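Local atomic coordinates of protease (Penicillium cyclopium, PDB entry 5Z6O), a protein that probably acts as a serine protease of the subtilisin family, cleaving proteins such as casein, gelatin and type IV collagen. Residues T75-T80 with V132-L137; T43-G48 with A92-V97; V37-D42 with M115-K120; L205-K210 with P232-A237. All blocks are in the same frame, centred on the assembly; numbering follows the deposited sequence. Where two conformers were deposited one is given.

Contact 1 (T75-T80 with V132-L137); sequences THTAST and VMNMSL. With PMS (phenylmethanesulfonic acid), chain C.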
loop_
_atom_site.group_PDB
_atom_site.type_symbol
_atom_site.label_atom_id
_atom_site.label_comp_id
_atom_site.label_asym_id
_atom_site.label_seq_id
_atom_site.Cartn_x
_atom_site.Cartn_y
_atom_site.Cartn_z
ATOM N N THR A 75 -10.897 1.570 -3.861
ATOM C CA THR A 75 -10.713 2.986 -4.178
ATOM C C THR A 75 -9.962 3.697 -3.065
ATOM O O THR A 75 -9.084 4.530 -3.315
ATOM C CB THR A 75 -12.076 3.643 -4.371
ATOM O OG1 THR A 75 -12.750 2.981 -5.455
ATOM C CG2 THR A 75 -11.939 5.191 -4.630
ATOM N N HIS A 76 -10.303 3.367 -1.831
ATOM C CA HIS A 76 -9.704 4.034 -0.681
ATOM C C HIS A 76 -8.201 3.734 -0.617
ATOM O O HIS A 76 -7.369 4.639 -0.468
ATOM C CB HIS A 76 -10.440 3.551 0.581
ATOM C CG HIS A 76 -10.125 4.324 1.837
ATOM N ND1 HIS A 76 -9.016 4.065 2.634
ATOM C CD2 HIS A 76 -10.803 5.323 2.450
ATOM C CE1 HIS A 76 -9.024 4.896 3.669
ATOM N NE2 HIS A 76 -10.104 5.654 3.587
ATOM N N THR A 77 -7.830 2.466 -0.781
ATOM C CA THR A 77 -6.409 2.126 -0.729
ATOM C C THR A 77 -5.644 2.659 -1.931
ATOM O O THR A 77 -4.524 3.179 -1.769
ATOM C CB THR A 77 -6.212 0.611 -0.597
ATOM O OG1 THR A 77 -6.769 -0.065 -1.730
ATOM C CG2 THR A 77 -6.887 0.095 0.734
ATOM N N ALA A 78 -6.228 2.580 -3.141
ATOM C CA ALA A 78 -5.542 3.212 -4.266
ATOM C C ALA A 78 -5.357 4.711 -4.022
ATOM O O ALA A 78 -4.349 5.313 -4.426
ATOM C CB ALA A 78 -6.357 2.980 -5.547
ATOM N N SER A 79 -6.339 5.335 -3.392
ATOM C CA SER A 79 -6.278 6.770 -3.129
ATOM C C SER A 79 -5.161 7.116 -2.144
ATOM O O SER A 79 -4.429 8.086 -2.350
ATOM C CB SER A 79 -7.655 7.237 -2.606
ATOM O OG SER A 79 -7.607 8.598 -2.236
ATOM N N THR A 80 -5.027 6.350 -1.064
ATOM C CA THR A 80 -3.902 6.539 -0.143
ATOM C C THR A 80 -2.577 6.382 -0.869
ATOM O O THR A 80 -1.620 7.106 -0.582
ATOM C CB THR A 80 -4.023 5.516 1.004
ATOM O OG1 THR A 80 -5.177 5.867 1.778
ATOM C CG2 THR A 80 -2.788 5.491 1.898
ATOM N N VAL A 132 4.901 -1.533 -8.770
ATOM C CA VAL A 132 4.507 -1.716 -7.373
ATOM C C VAL A 132 3.162 -2.417 -7.345
ATOM O O VAL A 132 2.293 -2.150 -8.183
ATOM C CB VAL A 132 4.439 -0.340 -6.650
ATOM C CG1 VAL A 132 3.752 -0.469 -5.282
ATOM C CG2 VAL A 132 5.845 0.224 -6.525
ATOM N N MET A 133 3.009 -3.361 -6.426
ATOM C CA MET A 133 1.728 -4.006 -6.227
ATOM C C MET A 133 1.329 -3.847 -4.778
ATOM O O MET A 133 2.140 -4.091 -3.883
ATOM C CB MET A 133 1.805 -5.493 -6.602
ATOM C CG MET A 133 0.480 -6.223 -6.386
ATOM S SD MET A 133 0.535 -7.994 -6.795
ATOM C CE MET A 133 0.614 -7.943 -8.577
ATOM N N ASN A 134 0.081 -3.465 -4.546
ATOM C CA ASN A 134 -0.428 -3.351 -3.186
ATOM C C ASN A 134 -1.484 -4.427 -2.943
ATOM O O ASN A 134 -2.460 -4.531 -3.698
ATOM C CB ASN A 134 -1.032 -1.984 -2.922
ATOM C CG ASN A 134 -1.446 -1.836 -1.461
ATOM O OD1 ASN A 134 -0.592 -1.684 -0.572
ATOM N ND2 ASN A 134 -2.735 -1.924 -1.198
ATOM N N MET A 135 -1.350 -5.164 -1.836
ATOM C CA MET A 135 -2.317 -6.220 -1.499
ATOM C C MET A 135 -2.821 -5.946 -0.092
ATOM O O MET A 135 -2.167 -6.314 0.874
ATOM C CB MET A 135 -1.728 -7.629 -1.585
ATOM C CG MET A 135 -1.595 -8.065 -3.046
ATOM S SD MET A 135 -1.169 -9.865 -3.169
ATOM C CE MET A 135 -2.611 -10.664 -2.507
ATOM N N SER A 136 -3.957 -5.287 0.017
ATOM C CA SER A 136 -4.553 -5.017 1.324
ATOM C C SER A 136 -5.610 -6.050 1.633
ATOM O O SER A 136 -6.766 -5.727 1.790
ATOM C CB SER A 136 -5.150 -3.611 1.353
ATOM O OG SER A 136 -4.130 -2.614 1.414
ATOM N N LEU A 137 -5.240 -7.312 1.585
ATOM C CA LEU A 137 -6.135 -8.413 1.870
ATOM C C LEU A 137 -5.266 -9.538 2.408
ATOM O O LEU A 137 -4.046 -9.537 2.258
ATOM C CB LEU A 137 -6.909 -8.876 0.635
ATOM C CG LEU A 137 -6.058 -9.251 -0.583
ATOM C CD1 LEU A 137 -5.589 -10.703 -0.551
ATOM C CD2 LEU A 137 -6.833 -8.968 -1.881
HETATM C C PMS C . -8.985 -5.721 4.988
HETATM S S PMS C . -8.411 -4.065 5.458
HETATM C C1 PMS C . -7.956 -6.790 5.388
HETATM C C2 PMS C . -6.588 -6.551 5.350
HETATM C C3 PMS C . -5.691 -7.547 5.712
HETATM C C4 PMS C . -6.151 -8.790 6.119
HETATM C C5 PMS C . -7.516 -9.030 6.151
HETATM C C6 PMS C . -8.413 -8.033 5.803
HETATM O O2S PMS C . -9.544 -3.088 5.568
HETATM O O1S PMS C . -7.825 -4.048 6.837
#

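Contact 2 (T43-G48 with A92-V97); sequences TGIDIG and ASVVAV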
loop_
_atom_site.group_PDB
_atom_site.type_symbol
_atom_site.label_atom_id
_atom_site.label_comp_id
_atom_site.label_asym_id
_atom_site.label_seq_id
_atom_site.Cartn_x
_atom_site.Cartn_y
_atom_site.Cartn_z
ATOM N N THR A 43 -10.853 -4.615 -4.296
ATOM C CA THR A 43 -12.232 -4.664 -4.769
ATOM C C THR A 43 -12.492 -3.877 -6.061
ATOM O O THR A 43 -13.663 -3.731 -6.448
ATOM C CB THR A 43 -13.180 -4.159 -3.685
ATOM O OG1 THR A 43 -12.959 -2.768 -3.416
ATOM C CG2 THR A 43 -13.004 -4.937 -2.395
ATOM N N GLY A 44 -11.465 -3.371 -6.731
ATOM C CA GLY A 44 -11.657 -2.453 -7.837
ATOM C C GLY A 44 -11.464 -1.008 -7.418
ATOM O O GLY A 44 -11.340 -0.677 -6.245
ATOM N N ILE A 45 -11.409 -0.127 -8.415
ATOM C CA ILE A 45 -11.171 1.295 -8.183
ATOM C C ILE A 45 -12.196 2.097 -8.959
ATOM O O ILE A 45 -12.442 1.813 -10.138
ATOM C CB ILE A 45 -9.769 1.716 -8.640
ATOM C CG1 ILE A 45 -8.690 0.941 -7.908
ATOM C CG2 ILE A 45 -9.565 3.229 -8.438
ATOM C CD1 ILE A 45 -7.317 1.173 -8.554
ATOM N N ASP A 46 -12.747 3.125 -8.321
ATOM C CA ASP A 46 -13.592 4.108 -9.027
ATOM C C ASP A 46 -12.646 5.014 -9.792
ATOM O O ASP A 46 -12.237 6.071 -9.307
ATOM C CB ASP A 46 -14.452 4.878 -8.035
ATOM C CG ASP A 46 -15.310 5.949 -8.691
ATOM O OD1 ASP A 46 -15.360 6.016 -9.922
ATOM O OD2 ASP A 46 -15.908 6.739 -7.953
ATOM N N ILE A 47 -12.271 4.578 -11.002
ATOM C CA ILE A 47 -11.231 5.274 -11.741
ATOM C C ILE A 47 -11.690 6.645 -12.202
ATOM O O ILE A 47 -10.847 7.480 -12.543
ATOM C CB ILE A 47 -10.697 4.444 -12.934
ATOM C CG1 ILE A 47 -11.784 4.175 -13.944
ATOM C CG2 ILE A 47 -10.026 3.093 -12.472
ATOM C CD1 ILE A 47 -11.233 3.632 -15.244
ATOM N N GLY A 48 -12.990 6.915 -12.166
ATOM C CA GLY A 48 -13.474 8.248 -12.515
ATOM C C GLY A 48 -13.366 9.253 -11.395
ATOM O O GLY A 48 -13.671 10.431 -11.581
ATOM N N ALA A 92 1.992 9.028 -9.658
ATOM C CA ALA A 92 2.106 7.638 -10.099
ATOM C C ALA A 92 0.895 7.263 -10.943
ATOM O O ALA A 92 -0.164 7.903 -10.877
ATOM C CB ALA A 92 2.229 6.693 -8.883
ATOM N N SER A 93 1.068 6.222 -11.765
ATOM C CA SER A 93 -0.043 5.594 -12.472
ATOM C C SER A 93 -0.620 4.465 -11.624
ATOM O O SER A 93 0.110 3.778 -10.908
ATOM C CB SER A 93 0.406 5.017 -13.811
ATOM O OG SER A 93 1.002 6.007 -14.628
ATOM N N VAL A 94 -1.938 4.268 -11.729
ATOM C CA VAL A 94 -2.657 3.299 -10.902
ATOM C C VAL A 94 -3.455 2.379 -11.808
ATOM O O VAL A 94 -4.124 2.859 -12.724
ATOM C CB VAL A 94 -3.608 3.991 -9.910
ATOM C CG1 VAL A 94 -4.315 2.962 -9.081
ATOM C CG2 VAL A 94 -2.841 4.862 -9.045
ATOM N N VAL A 95 -3.406 1.064 -11.545
ATOM C CA VAL A 95 -4.098 0.081 -12.364
ATOM C C VAL A 95 -4.995 -0.753 -11.454
ATOM O O VAL A 95 -4.522 -1.352 -10.484
ATOM C CB VAL A 95 -3.117 -0.814 -13.139
ATOM C CG1 VAL A 95 -3.886 -1.804 -13.971
ATOM C CG2 VAL A 95 -2.240 0.026 -14.061
ATOM N N ALA A 96 -6.295 -0.790 -11.760
ATOM C CA ALA A 96 -7.222 -1.548 -10.933
ATOM C C ALA A 96 -7.126 -3.017 -11.289
ATOM O O ALA A 96 -7.310 -3.384 -12.456
ATOM C CB ALA A 96 -8.660 -1.082 -11.166
ATOM N N VAL A 97 -6.863 -3.863 -10.296
ATOM C CA VAL A 97 -6.957 -5.302 -10.476
ATOM C C VAL A 97 -8.037 -5.785 -9.513
ATOM O O VAL A 97 -7.788 -5.964 -8.317
ATOM C CB VAL A 97 -5.617 -6.007 -10.228
ATOM C CG1 VAL A 97 -5.762 -7.514 -10.452
ATOM C CG2 VAL A 97 -4.494 -5.418 -11.134
#

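Contact 3 (V37-D42 with M115-K120); sequences VIYGVD and MDWAVK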
loop_
_atom_site.group_PDB
_atom_site.type_symbol
_atom_site.label_atom_id
_atom_site.label_comp_id
_atom_site.label_asym_id
_atom_site.label_seq_id
_atom_site.Cartn_x
_atom_site.Cartn_y
_atom_site.Cartn_z
ATOM N N VAL A 37 4.160 2.505 -12.067
ATOM C CA VAL A 37 2.833 1.893 -12.117
ATOM C C VAL A 37 2.573 1.187 -10.794
ATOM O O VAL A 37 3.424 0.416 -10.316
ATOM C CB VAL A 37 2.731 0.901 -13.287
ATOM C CG1 VAL A 37 1.353 0.243 -13.294
ATOM C CG2 VAL A 37 3.021 1.635 -14.601
ATOM N N ILE A 38 1.415 1.442 -10.201
ATOM C CA ILE A 38 0.978 0.783 -8.976
ATOM C C ILE A 38 -0.232 -0.078 -9.303
ATOM O O ILE A 38 -1.276 0.442 -9.718
ATOM C CB ILE A 38 0.615 1.797 -7.886
ATOM C CG1 ILE A 38 1.835 2.645 -7.495
ATOM C CG2 ILE A 38 0.123 1.049 -6.661
ATOM C CD1 ILE A 38 1.471 3.898 -6.637
ATOM N N TYR A 39 -0.134 -1.381 -9.041
ATOM C CA TYR A 39 -1.282 -2.265 -9.215
ATOM C C TYR A 39 -2.026 -2.393 -7.894
ATOM O O TYR A 39 -1.461 -2.872 -6.913
ATOM C CB TYR A 39 -0.828 -3.649 -9.678
ATOM C CG TYR A 39 -0.172 -3.612 -11.032
ATOM C CD1 TYR A 39 -0.947 -3.697 -12.199
ATOM C CD2 TYR A 39 1.225 -3.508 -11.151
ATOM C CE1 TYR A 39 -0.368 -3.673 -13.446
ATOM C CE2 TYR A 39 1.821 -3.460 -12.414
ATOM C CZ TYR A 39 1.009 -3.553 -13.548
ATOM O OH TYR A 39 1.598 -3.524 -14.781
ATOM N N GLY A 40 -3.297 -2.014 -7.887
ATOM C CA GLY A 40 -4.141 -2.143 -6.712
ATOM C C GLY A 40 -4.936 -3.424 -6.795
ATOM O O GLY A 40 -5.847 -3.541 -7.618
ATOM N N VAL A 41 -4.578 -4.416 -5.981
ATOM C CA VAL A 41 -5.192 -5.742 -6.045
ATOM C C VAL A 41 -6.228 -5.803 -4.928
ATOM O O VAL A 41 -5.884 -6.015 -3.755
ATOM C CB VAL A 41 -4.131 -6.844 -5.902
ATOM C CG1 VAL A 41 -4.766 -8.221 -5.931
ATOM C CG2 VAL A 41 -3.058 -6.728 -7.006
ATOM N N ASP A 42 -7.505 -5.595 -5.263
ATOM C CA ASP A 42 -8.488 -5.265 -4.236
ATOM C C ASP A 42 -9.899 -5.406 -4.803
ATOM O O ASP A 42 -10.116 -6.219 -5.711
ATOM C CB ASP A 42 -8.211 -3.843 -3.723
ATOM C CG ASP A 42 -8.618 -3.634 -2.296
ATOM O OD1 ASP A 42 -9.808 -3.859 -1.977
ATOM O OD2 ASP A 42 -7.745 -3.206 -1.501
ATOM N N MET A 115 -3.087 -11.472 -9.609
ATOM C CA MET A 115 -1.647 -11.255 -9.451
ATOM C C MET A 115 -0.887 -11.649 -10.705
ATOM O O MET A 115 0.021 -10.921 -11.155
ATOM C CB MET A 115 -1.124 -12.057 -8.253
ATOM C CG MET A 115 -1.805 -11.676 -6.951
ATOM S SD MET A 115 -1.469 -12.823 -5.616
ATOM C CE MET A 115 0.269 -12.540 -5.420
ATOM N N ASP A 116 -1.245 -12.814 -11.265
ATOM C CA ASP A 116 -0.619 -13.285 -12.493
ATOM C C ASP A 116 -0.852 -12.313 -13.646
ATOM O O ASP A 116 0.075 -12.026 -14.433
ATOM C CB ASP A 116 -1.168 -14.673 -12.851
ATOM C CG ASP A 116 -0.575 -15.798 -12.003
ATOM O OD1 ASP A 116 0.336 -15.566 -11.168
ATOM O OD2 ASP A 116 -1.048 -16.933 -12.178
ATOM N N TRP A 117 -2.086 -11.802 -13.773
ATOM C CA TRP A 117 -2.373 -10.820 -14.820
ATOM C C TRP A 117 -1.474 -9.603 -14.680
ATOM O O TRP A 117 -0.917 -9.097 -15.673
ATOM C CB TRP A 117 -3.840 -10.401 -14.767
ATOM C CG TRP A 117 -4.169 -9.388 -15.808
ATOM C CD1 TRP A 117 -4.689 -9.623 -17.052
ATOM C CD2 TRP A 117 -3.962 -7.963 -15.715
ATOM N NE1 TRP A 117 -4.811 -8.426 -17.747
ATOM C CE2 TRP A 117 -4.376 -7.395 -16.947
ATOM C CE3 TRP A 117 -3.470 -7.121 -14.720
ATOM C CZ2 TRP A 117 -4.306 -6.022 -17.199
ATOM C CZ3 TRP A 117 -3.412 -5.738 -14.969
ATOM C CH2 TRP A 117 -3.821 -5.211 -16.200
ATOM N N ALA A 118 -1.304 -9.125 -13.444
ATOM C CA ALA A 118 -0.523 -7.907 -13.241
ATOM C C ALA A 118 0.945 -8.112 -13.603
ATOM O O ALA A 118 1.599 -7.207 -14.155
ATOM C CB ALA A 118 -0.687 -7.446 -11.796
ATOM N N VAL A 119 1.503 -9.274 -13.259
ATOM C CA VAL A 119 2.907 -9.529 -13.609
ATOM C C VAL A 119 3.081 -9.502 -15.132
ATOM O O VAL A 119 4.027 -8.891 -15.661
ATOM C CB VAL A 119 3.379 -10.873 -13.021
ATOM C CG1 VAL A 119 4.685 -11.301 -13.714
ATOM C CG2 VAL A 119 3.580 -10.777 -11.476
ATOM N N LYS A 120 2.165 -10.157 -15.854
ATOM C CA LYS A 120 2.224 -10.131 -17.321
ATOM C C LYS A 120 2.140 -8.711 -17.853
ATOM O O LYS A 120 2.884 -8.324 -18.763
ATOM C CB LYS A 120 1.084 -10.956 -17.917
ATOM C CG LYS A 120 1.390 -12.436 -18.027
ATOM C CD LYS A 120 0.316 -13.147 -18.841
ATOM C CE LYS A 120 0.619 -14.631 -18.947
ATOM N NZ LYS A 120 0.656 -15.259 -17.598
#

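Contact 4 (L205-K210 with P232-A237); sequences LYAPGK and PHVAGA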
loop_
_atom_site.group_PDB
_atom_site.type_symbol
_atom_site.label_atom_id
_atom_site.label_comp_id
_atom_site.label_asym_id
_atom_site.label_seq_id
_atom_site.Cartn_x
_atom_site.Cartn_y
_atom_site.Cartn_z
ATOM N N LEU A 205 7.804 -3.220 8.744
ATOM C CA LEU A 205 7.693 -1.898 9.384
ATOM C C LEU A 205 6.220 -1.559 9.607
ATOM O O LEU A 205 5.318 -2.264 9.152
ATOM C CB LEU A 205 8.375 -0.793 8.566
ATOM C CG LEU A 205 7.734 -0.444 7.241
ATOM C CD1 LEU A 205 8.051 1.037 6.896
ATOM C CD2 LEU A 205 8.303 -1.307 6.103
ATOM N N TYR A 206 6.002 -0.459 10.319
ATOM C CA TYR A 206 4.696 0.147 10.573
ATOM C C TYR A 206 4.443 1.270 9.584
ATOM O O TYR A 206 5.375 1.946 9.138
ATOM C CB TYR A 206 4.604 0.761 11.996
ATOM C CG TYR A 206 4.343 -0.270 13.088
ATOM C CD1 TYR A 206 5.386 -1.082 13.592
ATOM C CD2 TYR A 206 3.044 -0.446 13.596
ATOM C CE1 TYR A 206 5.115 -2.058 14.584
ATOM C CE2 TYR A 206 2.767 -1.398 14.589
ATOM C CZ TYR A 206 3.796 -2.184 15.074
ATOM O OH TYR A 206 3.464 -3.093 16.052
ATOM N N ALA A 207 3.157 1.512 9.318
ATOM C CA ALA A 207 2.739 2.709 8.605
ATOM C C ALA A 207 1.390 3.102 9.155
ATOM O O ALA A 207 0.705 2.264 9.759
ATOM C CB ALA A 207 2.656 2.461 7.089
ATOM N N PRO A 208 0.962 4.346 8.942
ATOM C CA PRO A 208 -0.298 4.820 9.531
ATOM C C PRO A 208 -1.463 3.959 9.086
ATOM O O PRO A 208 -1.651 3.715 7.890
ATOM C CB PRO A 208 -0.421 6.249 8.990
ATOM C CG PRO A 208 1.003 6.708 8.908
ATOM C CD PRO A 208 1.759 5.465 8.390
ATOM N N GLY A 209 -2.264 3.522 10.060
ATOM C CA GLY A 209 -3.297 2.564 9.730
ATOM C C GLY A 209 -4.586 2.761 10.472
ATOM O O GLY A 209 -5.538 2.024 10.223
ATOM N N LYS A 210 -4.646 3.712 11.402
ATOM C CA LYS A 210 -5.888 3.947 12.136
ATOM C C LYS A 210 -6.415 5.321 11.798
ATOM O O LYS A 210 -5.660 6.314 11.841
ATOM C CB LYS A 210 -5.675 3.824 13.650
ATOM C CG LYS A 210 -6.955 4.168 14.454
ATOM C CD LYS A 210 -6.748 3.893 15.951
ATOM C CE LYS A 210 -8.057 4.104 16.723
ATOM N NZ LYS A 210 -8.230 5.534 17.015
ATOM N N PRO A 232 -0.915 0.619 1.707
ATOM C CA PRO A 232 -0.774 1.523 0.564
ATOM C C PRO A 232 0.085 2.738 0.854
ATOM O O PRO A 232 0.618 3.322 -0.107
ATOM C CB PRO A 232 -2.236 1.912 0.225
ATOM C CG PRO A 232 -3.012 1.601 1.433
ATOM C CD PRO A 232 -2.325 0.406 2.053
ATOM N N HIS A 233 0.262 3.141 2.123
ATOM C CA HIS A 233 1.270 4.181 2.374
ATOM C C HIS A 233 2.630 3.696 1.905
ATOM O O HIS A 233 3.425 4.471 1.357
ATOM C CB HIS A 233 1.353 4.545 3.866
ATOM C CG HIS A 233 0.172 5.320 4.394
ATOM N ND1 HIS A 233 -0.996 4.715 4.820
ATOM C CD2 HIS A 233 0.005 6.652 4.611
ATOM C CE1 HIS A 233 -1.826 5.642 5.282
ATOM N NE2 HIS A 233 -1.242 6.823 5.170
ATOM N N VAL A 234 2.926 2.415 2.143
ATOM C CA VAL A 234 4.230 1.871 1.777
ATOM C C VAL A 234 4.298 1.639 0.267
ATOM O O VAL A 234 5.338 1.895 -0.354
ATOM C CB VAL A 234 4.517 0.585 2.583
ATOM C CG1 VAL A 234 5.881 -0.027 2.198
ATOM C CG2 VAL A 234 4.532 0.893 4.083
ATOM N N ALA A 235 3.189 1.229 -0.359
ATOM C CA ALA A 235 3.168 1.129 -1.821
ATOM C C ALA A 235 3.491 2.481 -2.437
ATOM O O ALA A 235 4.320 2.585 -3.359
ATOM C CB ALA A 235 1.791 0.667 -2.332
ATOM N N GLY A 236 2.843 3.531 -1.933
ATOM C CA GLY A 236 3.127 4.857 -2.460
ATOM C C GLY A 236 4.558 5.290 -2.193
ATOM O O GLY A 236 5.194 5.902 -3.056
ATOM N N ALA A 237 5.068 5.035 -0.985
ATOM C CA ALA A 237 6.444 5.432 -0.701
ATOM C C ALA A 237 7.433 4.692 -1.598
ATOM O O ALA A 237 8.465 5.254 -1.990
ATOM C CB ALA A 237 6.776 5.180 0.783
#

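Contact 1 (T75-T80 with V132-L137)
Thr77 and Ser136 meet through one methyl. Thr77 CG2 lies 3.9 Å from Ser136 OG and 4.1 Å from Ser136 CB. Thr77 CB also packs beside the side-chain amide of Asn134. All three residues are buried, but the shared surface is small, 78 Å². The hydroxyls turn to partners of their own. With chi1 at 61°, Thr77 OG1 sits between its backbone N and carbonyl carbon and bonds to His73 O and weakly to Asp42 OD2, while Ser136 OG bonds to Ser228 O. The contact thus lies next to the probable Asp-His-Ser catalytic triad of the subtilisin fold. Helix 73-82 starts with His73, and strand 131-135 runs through the central parallel sheet beside the strand that ends in Asp42. Beyond the strand end, the chain borders the bound phenylmethanesulfonic acid. Ser136 O is 3.7 Å from its ring atom C2, and Leu137 C is 3.9 Å from C3. This placement is consistent with the segment forming one wall of the specificity pocket, as in other subtilisins. Pro232, on helix 227-245, packs against Ser136.

Contact 2 (T43-G48 with A92-V97)
Ile45 makes the close contacts with strand 93-98, mainly through CD1. This methyl lies 3.5 Å from Val94 CG1, 3.6 Å from Ala96 CA and 3.7 Å from Ala96 CB. Nearer the backbone, Ile45 CB also touches Ala96 CB at 3.9 Å. With CG1 beside the backbone N (chi1 -59°) and CD1 anti to CA (chi2 169°), the side chain reaches along the strand from Ala96 to Val94. Val94 and Ala96 are alternate residues, so Ile45 packs on one side of the strand. The small Ala96 lets the branch come close to the strand backbone. The loop 43-48 follows strand 37-42, which ends in the probable catalytic Asp42, and turns beside strand 93-98 in the parallel sheet of the alpha/beta fold. Ala78 of helix 73-82 touches both Ile45 and Val94, and Phe52 also packs on Ile45. With an alanine here CG1 and CD1 go, and a gap is likely to open between Val94, Ala96 and Ala78. The rest of the loop is looser. Asp46 is the centre of an inverse gamma turn, points away from the strand and is partly exposed. Its OD1 takes a weak bond from Gly48 N, 3.4 Å at 132°, while its OD2 bonds to Gly218 N. Ile47 CG2 stays 4.6 Å from Ala96 CB, and Gly48 is exposed.

Contact 3 (V37-D42 with M115-K120)
Tyr39 of strand 37-42 packs its ring on Ala118 of helix 108-124. The helix belongs to a beta-alpha-beta crossover. It links strand 93-98 to strand 131-135, and strand 37-42 lies between these two in the parallel sheet. This is plain packing of a helix on the sheet. Val95 and Val97 of strand 93-98 also touch Tyr39, and Val97 packs on Trp117 as well. On the strand 131-135 side, Met133 touches both Val41 and Ala118. Tyr39 CB points toward the helix. With chi1 at -64°, CG stands beside the backbone N, and the ring meets Ala118 with one face. Val37 CG1 covers the opposite face, 3.7 Å above the plane of the Tyr39 ring. Tyr39 CG is 3.9 Å from Ala118 CB, and CD1 is slightly closer at 3.8 Å. The methyl makes a CH-pi contact, with Ala118 CB 4.0 Å from the centroid of the Tyr39 ring, 22° off the normal and offset toward the rim. Farther out, Tyr39 CE1 touches Trp117 CZ3 at 4.0 Å. The two side chains cross at about a right angle, and Trp117 is partly exposed at the margin of the contact. Toward the tip, the ring passes beside the backbone of the helix, with Tyr39 CZ 3.8 Å from Ala118 O. The hydroxyl is likewise near this carbonyl, with Tyr39 OH 3.7 Å from Ala118 O, but its hydrogen bond is made to Asp121 OD2.

Contact 4 (L205-K210 with P232-A237)
Pro208 lies over one face of the His233 ring. Its CB makes a CH-pi contact 4.2 Å from the centroid of the His233 ring and 22° off the normal, offset toward the rim on the NE2 and CE1 side. The proline carbonyl also approaches, with Pro208 O 3.2 Å from His233 CE1. With His233 CG beside the backbone N, chi1 -71°, the ring turns to Pro208. ND1 of the ring is hydrogen-bonded to Met229 O, one turn back in the helix, and this helps to fix the rotation of the imidazole. The other half of the contact is apolar. Ala207 CB points toward the helix and meets Val234 CG2 at 3.9 Å, with His233 CB at 4.1 Å. Cutting His233 back to an alanine is likely to leave Pro208 CB without a ring to face and Met229 O without this side-chain partner. The axes of strand 205-208 and helix 232-237 run at 100° to each other, 8.3 Å apart at closest approach. The strand is an outermost one of the central parallel sheet, and the helix crosses it in the alpha/beta fold. Ile184 of the adjacent strand 182-187 touches Ala207 and Val234. Ile256 of helix 249-259 packs on Val234, and Thr80 of helix 73-82 packs on His233.

How the contacts relate
All four contacts reach one parallel sheet of the subtilisin fold. Contact 1 is central, its centre 9 to 11 Å from those of the other three, and it touches each of them. Contacts 2 and 3 use the neighbouring strands 93-98 and 37-42, on opposite faces of the sheet, with centres 10 Å apart. Contact 4 lies at the strand 205-208 edge, about 18 Å from both between centres. Along the chain, contact 2 is nested inside contact 3, contact 1 alternates with both, and contact 4 follows. Thr75 OG1 and Asp46 N probably bond between contacts 1 and 2. Contact 1 lies beside the probable catalytic residues, and the contacts together pack helices on both faces of the sheet.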